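Long-range contacts in Exo-beta-1,4-mannosidase (Rhizomucor miehei, PDB 4LYP), which probably releases mannose units from the non-reducing ends of beta-1,4-linked mannosides as a family 5 glycoside hydrolase with a TIM-barrel fold, and also has transglycosylation activity: residues W63-S74 with Y405-P414; E125-D136 with R215-Y224. All coordinates share one frame; numbering follows the deposited sequence. Where two conformers were deposited one is given.

How the contacts relate
Both contacts join a helical part of the TIM barrel to a long irregular segment, and they differ mainly in depth. Contact 1 is largely buried: the turn and short helix after strand 53-61 meet the loop between strands 386-394 and 423-424, mostly through two tryptophans and very few hydrogen bonds. Contact 2, partly buried and farther from the chain centre, fastens the loop before strand 230-234 onto helix 125-140 with carboxylates, an arginine and amides. Their centres lie about 16 Å apart, and the two touch directly where Met66 of 63-74 packs against Val127 of 125-136. In sequence, contact 2 is nested within the span closed by contact 1.

Contact 1 of 2, residues W63-S74 with Y405-P414; sequences WQGMNLGADDCS and YGMVWLGDPP
Tyr405 meets the turn at 71-74, where its OH donates a hydrogen bond of 2.7 Å to Cys73 O, which lies at the edge of the phenol ring. Its chi1 of -67° sets CG beside the backbone N, and the ring extends toward that turn. There Asp71 OD1 accepts from Ser74 N, an Asx motif, and also from Ser74 OG.

Trp409 then lays its indole against the helix 65-69. Asn67 CB sits over one face, 3.4 Å from Trp409 CZ2, while Met407 CB covers the opposite face. Leu68 CD2 reaches Trp409 CD1 at 3.8 Å, and the far corner of the ring meets Trp63, with 3.7 Å between the two CZ3 atoms; the six-membered rings are inclined at 56°.

Leu410 O lies 3.2 Å from Trp63 CZ2. Gly411 O receives the indole N-H of Trp63, NE1 to O 2.8 Å at 160°, from well above the carbonyl plane yet nearly within the ring plane. Pro413 places CG over one face of Trp63 in a CH-pi contact, and Gln64 OE1 lies over the other; Gln64 NE2 bonds to Tyr392 O.

Tryptophan suits position 63 with broad faces for packing and a single polar N-H at the edge. That bond and the packing on both faces together hold the ring's orientation among the loops after strands 53-61 and 386-394. Pro413 touches a bound Tris, probably from the crystallisation liquor, and its side chain is about 8 Å from a bound guanidine, consistent with a place beside the active site.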
loop_
_atom_site.group_PDB
_atom_site.type_symbol
_atom_site.label_atom_id
_atom_site.label_comp_id
_atom_site.label_asym_id
_atom_site.label_seq_id
_atom_site.Cartn_x
_atom_site.Cartn_y
_atom_site.Cartn_z
ATOM N N TRP A 63 1.799 0.772 -6.023
ATOM C CA TRP A 63 2.641 -0.401 -5.810
ATOM C C TRP A 63 3.315 -0.868 -7.089
ATOM O O TRP A 63 4.322 -1.594 -7.031
ATOM C CB TRP A 63 1.820 -1.532 -5.192
ATOM C CG TRP A 63 0.662 -1.908 -6.088
ATOM C CD1 TRP A 63 -0.622 -1.347 -6.114
ATOM C CD2 TRP A 63 0.719 -2.790 -7.223
ATOM N NE1 TRP A 63 -1.314 -1.808 -7.198
ATOM C CE2 TRP A 63 -0.540 -2.685 -7.900
ATOM C CE3 TRP A 63 1.713 -3.653 -7.716
ATOM C CZ2 TRP A 63 -0.795 -3.385 -9.066
ATOM C CZ3 TRP A 63 1.429 -4.403 -8.847
ATOM C CH2 TRP A 63 0.222 -4.238 -9.544
ATOM N N GLN A 64 2.809 -0.470 -8.276
ATOM C CA GLN A 64 3.400 -0.842 -9.554
ATOM C C GLN A 64 4.498 0.068 -9.975
ATOM O O GLN A 64 5.098 -0.105 -11.027
ATOM C CB GLN A 64 2.293 -0.925 -10.642
ATOM C CG GLN A 64 1.704 0.430 -11.094
ATOM C CD GLN A 64 0.590 1.000 -10.256
ATOM O OE1 GLN A 64 0.531 0.834 -9.010
ATOM N NE2 GLN A 64 -0.327 1.696 -10.906
ATOM N N GLY A 65 4.848 1.078 -9.115
ATOM C CA GLY A 65 5.818 2.098 -9.519
ATOM C C GLY A 65 7.168 1.502 -9.838
ATOM O O GLY A 65 7.839 1.906 -10.805
ATOM N N MET A 66 7.706 0.586 -8.980
ATOM C CA MET A 66 9.032 0.037 -9.214
ATOM C C MET A 66 9.082 -0.643 -10.576
ATOM O O MET A 66 10.019 -0.447 -11.372
ATOM C CB MET A 66 9.365 -0.908 -8.077
ATOM C CG MET A 66 10.533 -1.873 -8.385
ATOM S SD MET A 66 11.030 -2.867 -6.955
ATOM C CE MET A 66 9.573 -3.889 -6.767
ATOM N N ASN A 67 8.064 -1.464 -10.910
ATOM C CA ASN A 67 8.067 -2.163 -12.187
ATOM C C ASN A 67 7.884 -1.253 -13.373
ATOM O O ASN A 67 8.488 -1.479 -14.425
ATOM C CB ASN A 67 7.020 -3.262 -12.233
ATOM C CG ASN A 67 7.510 -4.553 -11.588
ATOM O OD1 ASN A 67 8.208 -5.351 -12.304
ATOM N ND2 ASN A 67 7.245 -4.754 -10.374
ATOM N N LEU A 68 7.115 -0.175 -13.243
ATOM C CA LEU A 68 6.990 0.793 -14.349
ATOM C C LEU A 68 8.253 1.653 -14.495
ATOM O O LEU A 68 8.581 2.073 -15.623
ATOM C CB LEU A 68 5.765 1.695 -14.174
ATOM C CG LEU A 68 4.429 1.025 -14.468
ATOM C CD1 LEU A 68 3.334 1.997 -14.170
ATOM C CD2 LEU A 68 4.333 0.519 -15.884
ATOM N N GLY A 69 9.005 1.902 -13.409
ATOM C CA GLY A 69 10.232 2.667 -13.504
ATOM C C GLY A 69 11.393 1.882 -14.087
ATOM O O GLY A 69 12.408 2.483 -14.430
ATOM N N ALA A 70 11.246 0.565 -14.185
ATOM C CA ALA A 70 12.337 -0.261 -14.739
ATOM C C ALA A 70 12.559 0.062 -16.235
ATOM O O ALA A 70 11.664 0.564 -16.874
ATOM C CB ALA A 70 11.919 -1.713 -14.556
ATOM N N ASP A 71 13.742 -0.277 -16.730
ATOM C CA ASP A 71 13.993 -0.021 -18.180
ATOM C C ASP A 71 13.119 -0.942 -19.014
ATOM O O ASP A 71 12.425 -1.916 -18.506
ATOM C CB ASP A 71 15.450 -0.186 -18.556
ATOM C CG ASP A 71 16.018 -1.568 -18.244
ATOM O OD1 ASP A 71 15.299 -2.615 -18.198
ATOM O OD2 ASP A 71 17.288 -1.598 -18.175
ATOM N N ASP A 72 13.068 -0.706 -20.315
ATOM C CA ASP A 72 12.159 -1.443 -21.192
ATOM C C ASP A 72 12.484 -2.938 -21.137
ATOM O O ASP A 72 11.598 -3.732 -21.196
ATOM C CB ASP A 72 12.320 -0.918 -22.646
ATOM C CG ASP A 72 11.666 0.496 -22.818
ATOM O OD1 ASP A 72 10.867 0.936 -21.917
ATOM O OD2 ASP A 72 11.931 1.169 -23.829
ATOM N N CYS A 73 13.785 -3.290 -21.105
ATOM C CA CYS A 73 14.092 -4.704 -21.182
ATOM C C CYS A 73 13.580 -5.468 -19.993
ATOM O O CYS A 73 13.326 -6.646 -20.125
ATOM C CB CYS A 73 15.559 -4.912 -21.395
ATOM S SG CYS A 73 15.915 -4.453 -23.125
ATOM N N SER A 74 13.373 -4.795 -18.840
ATOM C CA SER A 74 12.888 -5.388 -17.615
ATOM C C SER A 74 11.359 -5.174 -17.477
ATOM O O SER A 74 10.805 -5.356 -16.398
ATOM C CB SER A 74 13.568 -4.792 -16.411
ATOM O OG SER A 74 14.975 -4.995 -16.547
ATOM N N TYR A 405 6.061 -9.707 -20.462
ATOM C CA TYR A 405 6.105 -10.438 -19.186
ATOM C C TYR A 405 4.731 -10.833 -18.701
ATOM O O TYR A 405 4.619 -11.410 -17.609
ATOM C CB TYR A 405 6.826 -9.586 -18.131
ATOM C CG TYR A 405 8.296 -9.384 -18.415
ATOM C CD1 TYR A 405 8.757 -8.288 -19.108
ATOM C CD2 TYR A 405 9.240 -10.322 -17.947
ATOM C CE1 TYR A 405 10.143 -8.118 -19.329
ATOM C CE2 TYR A 405 10.573 -10.170 -18.137
ATOM C CZ TYR A 405 11.020 -9.040 -18.805
ATOM O OH TYR A 405 12.387 -8.858 -18.938
ATOM N N GLY A 406 3.689 -10.564 -19.472
ATOM C CA GLY A 406 2.382 -10.932 -19.041
ATOM C C GLY A 406 1.628 -9.955 -18.151
ATOM O O GLY A 406 0.574 -10.266 -17.619
ATOM N N MET A 407 2.176 -8.738 -18.044
ATOM C CA MET A 407 1.596 -7.764 -17.087
ATOM C C MET A 407 0.711 -6.763 -17.808
ATOM O O MET A 407 1.145 -6.147 -18.795
ATOM C CB MET A 407 2.741 -7.013 -16.400
ATOM C CG MET A 407 3.655 -7.916 -15.620
ATOM S SD MET A 407 2.969 -8.539 -14.070
ATOM C CE MET A 407 2.439 -10.202 -14.492
ATOM N N VAL A 408 -0.479 -6.559 -17.271
ATOM C CA VAL A 408 -1.326 -5.393 -17.616
ATOM C C VAL A 408 -1.196 -4.488 -16.417
ATOM O O VAL A 408 -1.908 -4.614 -15.416
ATOM C CB VAL A 408 -2.799 -5.787 -17.894
ATOM C CG1 VAL A 408 -3.622 -4.520 -18.226
ATOM C CG2 VAL A 408 -2.883 -6.765 -19.047
ATOM N N TRP A 409 -0.212 -3.568 -16.480
ATOM C CA TRP A 409 0.095 -2.743 -15.294
ATOM C C TRP A 409 -1.001 -1.734 -15.132
ATOM O O TRP A 409 -1.408 -1.037 -16.075
ATOM C CB TRP A 409 1.436 -2.025 -15.451
ATOM C CG TRP A 409 2.624 -2.973 -15.360
ATOM C CD1 TRP A 409 3.583 -3.179 -16.304
ATOM C CD2 TRP A 409 3.008 -3.778 -14.212
ATOM N NE1 TRP A 409 4.552 -4.047 -15.857
ATOM C CE2 TRP A 409 4.203 -4.466 -14.562
ATOM C CE3 TRP A 409 2.452 -4.016 -12.948
ATOM C CZ2 TRP A 409 4.842 -5.355 -13.692
ATOM C CZ3 TRP A 409 3.099 -4.887 -12.108
ATOM C CH2 TRP A 409 4.276 -5.534 -12.456
ATOM N N LEU A 410 -1.478 -1.604 -13.896
ATOM C CA LEU A 410 -2.482 -0.592 -13.474
ATOM C C LEU A 410 -2.582 -0.777 -11.955
ATOM O O LEU A 410 -1.689 -1.367 -11.342
ATOM C CB LEU A 410 -3.805 -0.674 -14.265
ATOM C CG LEU A 410 -4.289 -2.032 -14.683
ATOM C CD1 LEU A 410 -4.609 -2.968 -13.501
ATOM C CD2 LEU A 410 -5.488 -1.848 -15.589
ATOM N N GLY A 411 -3.648 -0.265 -11.318
ATOM C CA GLY A 411 -3.684 -0.262 -9.853
ATOM C C GLY A 411 -4.092 -1.607 -9.218
ATOM O O GLY A 411 -4.030 -1.696 -7.983
ATOM N N ASP A 412 -4.538 -2.567 -10.016
ATOM C CA ASP A 412 -4.986 -3.860 -9.530
ATOM C C ASP A 412 -3.889 -4.885 -9.687
ATOM O O ASP A 412 -3.457 -5.139 -10.832
ATOM C CB ASP A 412 -6.245 -4.295 -10.287
ATOM C CG ASP A 412 -7.280 -3.182 -10.200
ATOM O OD1 ASP A 412 -7.857 -2.977 -9.126
ATOM O OD2 ASP A 412 -7.488 -2.477 -11.232
ATOM N N PRO A 413 -3.398 -5.521 -8.629
ATOM C CA PRO A 413 -2.345 -6.544 -8.809
ATOM C C PRO A 413 -2.887 -7.778 -9.519
ATOM O O PRO A 413 -4.092 -7.970 -9.648
ATOM C CB PRO A 413 -1.892 -6.834 -7.340
ATOM C CG PRO A 413 -2.409 -5.692 -6.501
ATOM C CD PRO A 413 -3.695 -5.274 -7.198
ATOM N N PRO A 414 -1.957 -8.636 -9.959
ATOM C CA PRO A 414 -2.337 -9.696 -10.930
ATOM C C PRO A 414 -3.004 -10.915 -10.269
ATOM O O PRO A 414 -3.239 -11.898 -10.963
ATOM C CB PRO A 414 -1.047 -10.060 -11.581
ATOM C CG PRO A 414 0.033 -9.692 -10.583
ATOM C CD PRO A 414 -0.478 -8.414 -9.926
#

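Contact 2 of 2, residues E125-D136 with R215-Y224; sequences EGVFVGLDYLLD and RRNTVNGKIY
Arg215 and Asp132 meet because the arginine extends away from its backbone N (chi1 172°) and bends at chi2 (66°), bringing its guanidinium alongside helix 125-140 of the TIM barrel, while Asp132 CG turns beside its own backbone N. A Glu125-Asp132-Arg215 salt-bridge network thus holds 215-224, the loop between helix 197-213 and strand 230-234, on that helix. Side-on, NE gives a bond to Asp132 OD1 and NH2 one to Asp132 OD2; end-on, NH1 and NH2 hold Glu125, with Arg215 NH1 to Glu125 OE2 at 2.9 Å on the syn lone pair. Its flat face rests on Phe128 in a cation-pi stack, the planes only 2° apart, so its rotation is fixed by salt bridges at the edge and by the ring below.

Asp132 is the hub. Besides the arginine, OD1 accepts from Tyr224 OH at 2.7 Å on the anti side, and OD2 accepts from Thr218 OG1 and, from far above the carboxylate plane, Thr218 N. With so many donors the buried carboxylate is probably stabilised as an anion. Threonine's hydroxyl, a short donor on the beta carbon, can reach the oxygen that its own backbone N-H already meets.

Leu135 CD1 and Arg215 CB hold the Tyr224 ring between them, with its OH on Asp132 OD1. Asparagine suits position 217 by working both ways. Asn217 ND2 donates to Asp132 O at 3.1 Å; Asn217 OD1 accepts from Val219 N, an Asx turn, and from Asn220 N, an Asx motif.

Farther along, Asn220 ND2 donates to Asp136 OD1 at 3.0 Å, and a water links this amide with Lys222 NZ, which also forms salt bridges with Asp227 and Asp139. Beside it, Val219 CG2 stands over the centre of the Tyr133 ring, 3.4 Å from its centroid.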
loop_
_atom_site.group_PDB
_atom_site.type_symbol
_atom_site.label_atom_id
_atom_site.label_comp_id
_atom_site.label_asym_id
_atom_site.label_seq_id
_atom_site.Cartn_x
_atom_site.Cartn_y
_atom_site.Cartn_z
ATOM N N GLU A 125 18.514 -6.475 -11.167
ATOM C CA GLU A 125 18.981 -5.104 -11.067
ATOM C C GLU A 125 18.123 -4.196 -11.900
ATOM O O GLU A 125 17.924 -3.038 -11.549
ATOM C CB GLU A 125 20.446 -5.023 -11.455
ATOM C CG GLU A 125 20.995 -3.619 -11.453
ATOM C CD GLU A 125 21.008 -2.894 -10.059
ATOM O OE1 GLU A 125 21.351 -1.677 -10.068
ATOM O OE2 GLU A 125 20.714 -3.488 -9.022
ATOM N N GLY A 126 17.610 -4.645 -13.060
ATOM C CA GLY A 126 16.726 -3.799 -13.869
ATOM C C GLY A 126 15.516 -3.382 -13.006
ATOM O O GLY A 126 15.032 -2.199 -13.062
ATOM N N VAL A 127 14.947 -4.289 -12.269
ATOM C CA VAL A 127 13.760 -3.969 -11.490
ATOM C C VAL A 127 14.182 -3.056 -10.285
ATOM O O VAL A 127 13.505 -2.089 -9.999
ATOM C CB VAL A 127 13.049 -5.265 -10.984
ATOM C CG1 VAL A 127 11.893 -4.922 -10.053
ATOM C CG2 VAL A 127 12.580 -6.073 -12.178
ATOM N N PHE A 128 15.295 -3.334 -9.644
ATOM C CA PHE A 128 15.762 -2.482 -8.577
ATOM C C PHE A 128 15.979 -1.060 -9.020
ATOM O O PHE A 128 15.639 -0.099 -8.315
ATOM C CB PHE A 128 17.016 -3.108 -7.944
ATOM C CG PHE A 128 17.111 -2.995 -6.438
ATOM C CD1 PHE A 128 16.652 -1.880 -5.712
ATOM C CD2 PHE A 128 17.651 -4.117 -5.712
ATOM C CE1 PHE A 128 16.749 -1.868 -4.313
ATOM C CE2 PHE A 128 17.831 -4.040 -4.332
ATOM C CZ PHE A 128 17.339 -2.968 -3.621
ATOM N N VAL A 129 16.558 -0.903 -10.221
ATOM C CA VAL A 129 16.750 0.460 -10.747
ATOM C C VAL A 129 15.395 1.150 -10.930
ATOM O O VAL A 129 15.315 2.379 -10.811
ATOM C CB VAL A 129 17.626 0.365 -12.029
ATOM C CG1 VAL A 129 17.537 1.680 -12.832
ATOM C CG2 VAL A 129 19.056 0.040 -11.710
ATOM N N GLY A 130 14.331 0.394 -11.238
ATOM C CA GLY A 130 13.021 1.027 -11.317
ATOM C C GLY A 130 12.626 1.672 -10.003
ATOM O O GLY A 130 11.986 2.723 -9.983
ATOM N N LEU A 131 12.941 1.005 -8.884
ATOM C CA LEU A 131 12.652 1.614 -7.568
ATOM C C LEU A 131 13.503 2.878 -7.359
ATOM O O LEU A 131 12.999 3.907 -6.841
ATOM C CB LEU A 131 12.907 0.558 -6.451
ATOM C CG LEU A 131 12.543 0.979 -5.018
ATOM C CD1 LEU A 131 11.091 1.428 -4.882
ATOM C CD2 LEU A 131 12.818 -0.191 -4.122
ATOM N N ASP A 132 14.764 2.908 -7.834
ATOM C CA ASP A 132 15.564 4.107 -7.739
ATOM C C ASP A 132 14.898 5.240 -8.514
ATOM O O ASP A 132 14.828 6.358 -8.038
ATOM C CB ASP A 132 16.965 3.879 -8.411
ATOM C CG ASP A 132 17.871 2.931 -7.677
ATOM O OD1 ASP A 132 17.648 2.586 -6.494
ATOM O OD2 ASP A 132 18.873 2.525 -8.320
ATOM N N TYR A 133 14.429 4.980 -9.737
ATOM C CA TYR A 133 13.780 6.002 -10.536
ATOM C C TYR A 133 12.451 6.444 -9.922
ATOM O O TYR A 133 12.127 7.634 -9.945
ATOM C CB TYR A 133 13.526 5.540 -11.985
ATOM C CG TYR A 133 14.693 5.731 -12.894
ATOM C CD1 TYR A 133 14.949 6.951 -13.429
ATOM C CD2 TYR A 133 15.592 4.676 -13.141
ATOM C CE1 TYR A 133 16.064 7.141 -14.279
ATOM C CE2 TYR A 133 16.695 4.848 -13.967
ATOM C CZ TYR A 133 16.940 6.076 -14.513
ATOM O OH TYR A 133 18.002 6.278 -15.346
ATOM N N LEU A 134 11.690 5.507 -9.358
ATOM C CA LEU A 134 10.467 5.882 -8.650
ATOM C C LEU A 134 10.739 6.900 -7.565
ATOM O O LEU A 134 10.114 7.960 -7.501
ATOM C CB LEU A 134 9.809 4.603 -8.118
ATOM C CG LEU A 134 8.574 4.867 -7.196
ATOM C CD1 LEU A 134 7.467 5.562 -7.963
ATOM C CD2 LEU A 134 8.116 3.530 -6.673
ATOM N N LEU A 135 11.751 6.617 -6.742
ATOM C CA LEU A 135 12.048 7.476 -5.626
ATOM C C LEU A 135 12.632 8.805 -6.081
ATOM O O LEU A 135 12.368 9.833 -5.460
ATOM C CB LEU A 135 12.992 6.787 -4.637
ATOM C CG LEU A 135 12.324 5.661 -3.830
ATOM C CD1 LEU A 135 13.338 4.818 -3.057
ATOM C CD2 LEU A 135 11.296 6.242 -2.854
ATOM N N ASP A 136 13.419 8.818 -7.178
ATOM C CA ASP A 136 13.943 10.042 -7.680
ATOM C C ASP A 136 12.835 10.938 -8.261
ATOM O O ASP A 136 12.853 12.166 -8.052
ATOM C CB ASP A 136 15.033 9.801 -8.746
ATOM C CG ASP A 136 15.617 11.110 -9.189
ATOM O OD1 ASP A 136 16.307 11.738 -8.389
ATOM O OD2 ASP A 136 15.344 11.516 -10.345
ATOM N N ARG A 215 20.392 0.338 -0.038
ATOM C CA ARG A 215 20.522 0.551 -1.493
ATOM C C ARG A 215 21.047 1.971 -1.743
ATOM O O ARG A 215 20.512 2.932 -1.187
ATOM C CB ARG A 215 19.089 0.401 -2.093
ATOM C CG ARG A 215 19.011 0.787 -3.615
ATOM C CD ARG A 215 19.811 -0.182 -4.502
ATOM N NE ARG A 215 19.546 0.178 -5.894
ATOM C CZ ARG A 215 19.892 -0.611 -6.917
ATOM N NH1 ARG A 215 20.507 -1.800 -6.700
ATOM N NH2 ARG A 215 19.571 -0.254 -8.147
ATOM N N ARG A 216 22.040 2.071 -2.625
ATOM C CA ARG A 216 22.408 3.363 -3.160
ATOM C C ARG A 216 21.554 3.633 -4.366
ATOM O O ARG A 216 21.571 2.879 -5.378
ATOM C CB ARG A 216 23.921 3.376 -3.508
ATOM C CG ARG A 216 24.343 4.731 -4.057
ATOM C CD ARG A 216 25.830 4.660 -4.377
ATOM N NE ARG A 216 26.193 5.896 -5.113
ATOM C CZ ARG A 216 26.007 6.167 -6.436
ATOM N NH1 ARG A 216 25.514 5.257 -7.320
ATOM N NH2 ARG A 216 26.315 7.398 -6.861
ATOM N N ASN A 217 20.817 4.719 -4.338
ATOM C CA ASN A 217 19.992 5.122 -5.491
ATOM C C ASN A 217 20.912 5.406 -6.648
ATOM O O ASN A 217 21.747 6.340 -6.562
ATOM C CB ASN A 217 19.168 6.350 -5.080
ATOM C CG ASN A 217 18.129 6.697 -6.113
ATOM O OD1 ASN A 217 18.486 6.886 -7.287
ATOM N ND2 ASN A 217 16.856 6.765 -5.715
ATOM N N THR A 218 20.812 4.669 -7.747
ATOM C CA THR A 218 21.754 4.838 -8.841
ATOM C C THR A 218 21.527 6.146 -9.608
ATOM O O THR A 218 22.393 6.560 -10.390
ATOM C CB THR A 218 21.640 3.644 -9.834
ATOM O OG1 THR A 218 20.302 3.571 -10.358
ATOM C CG2 THR A 218 22.067 2.328 -9.217
ATOM N N VAL A 219 20.342 6.744 -9.438
ATOM C CA VAL A 219 19.970 7.922 -10.186
ATOM C C VAL A 219 20.475 9.198 -9.455
ATOM O O VAL A 219 21.049 10.085 -10.042
ATOM C CB VAL A 219 18.455 7.929 -10.395
ATOM C CG1 VAL A 219 18.008 9.247 -11.109
ATOM C CG2 VAL A 219 18.032 6.695 -11.195
ATOM N N ASN A 220 20.208 9.276 -8.126
ATOM C CA ASN A 220 20.527 10.462 -7.365
ATOM C C ASN A 220 21.576 10.281 -6.290
ATOM O O ASN A 220 21.937 11.250 -5.641
ATOM C CB ASN A 220 19.253 11.126 -6.820
ATOM C CG ASN A 220 18.522 10.273 -5.807
ATOM O OD1 ASN A 220 19.113 9.573 -4.986
ATOM N ND2 ASN A 220 17.222 10.373 -5.853
ATOM N N GLY A 221 22.098 9.060 -6.099
ATOM C CA GLY A 221 23.215 8.770 -5.203
ATOM C C GLY A 221 22.848 8.622 -3.754
ATOM O O GLY A 221 23.725 8.266 -2.963
ATOM N N LYS A 222 21.607 8.888 -3.342
ATOM C CA LYS A 222 21.265 8.780 -1.923
ATOM C C LYS A 222 21.188 7.341 -1.465
ATOM O O LYS A 222 20.600 6.486 -2.174
ATOM C CB LYS A 222 19.933 9.513 -1.628
ATOM C CG LYS A 222 20.052 11.004 -1.795
ATOM C CD LYS A 222 18.758 11.726 -1.474
ATOM C CE LYS A 222 17.751 11.662 -2.648
ATOM N NZ LYS A 222 16.400 12.261 -2.245
ATOM N N ILE A 223 21.692 7.055 -0.287
ATOM C CA ILE A 223 21.442 5.742 0.320
ATOM C C ILE A 223 20.016 5.787 0.867
ATOM O O ILE A 223 19.596 6.777 1.481
ATOM C CB ILE A 223 22.440 5.452 1.433
ATOM C CG1 ILE A 223 23.884 5.573 0.888
ATOM C CG2 ILE A 223 22.162 4.043 2.009
ATOM C CD1 ILE A 223 24.223 4.679 -0.161
ATOM N N TYR A 224 19.250 4.692 0.642
ATOM C CA TYR A 224 17.794 4.789 0.999
ATOM C C TYR A 224 17.557 5.213 2.445
ATOM O O TYR A 224 16.681 6.022 2.740
ATOM C CB TYR A 224 17.072 3.487 0.684
ATOM C CG TYR A 224 16.740 3.230 -0.760
ATOM C CD1 TYR A 224 17.400 3.835 -1.845
ATOM C CD2 TYR A 224 15.747 2.282 -1.065
ATOM C CE1 TYR A 224 17.065 3.516 -3.172
ATOM C CE2 TYR A 224 15.424 1.934 -2.359
ATOM C CZ TYR A 224 16.077 2.520 -3.404
ATOM O OH TYR A 224 15.753 2.157 -4.681
HETATM O O HOH W 1 14.934 10.121 -3.838
#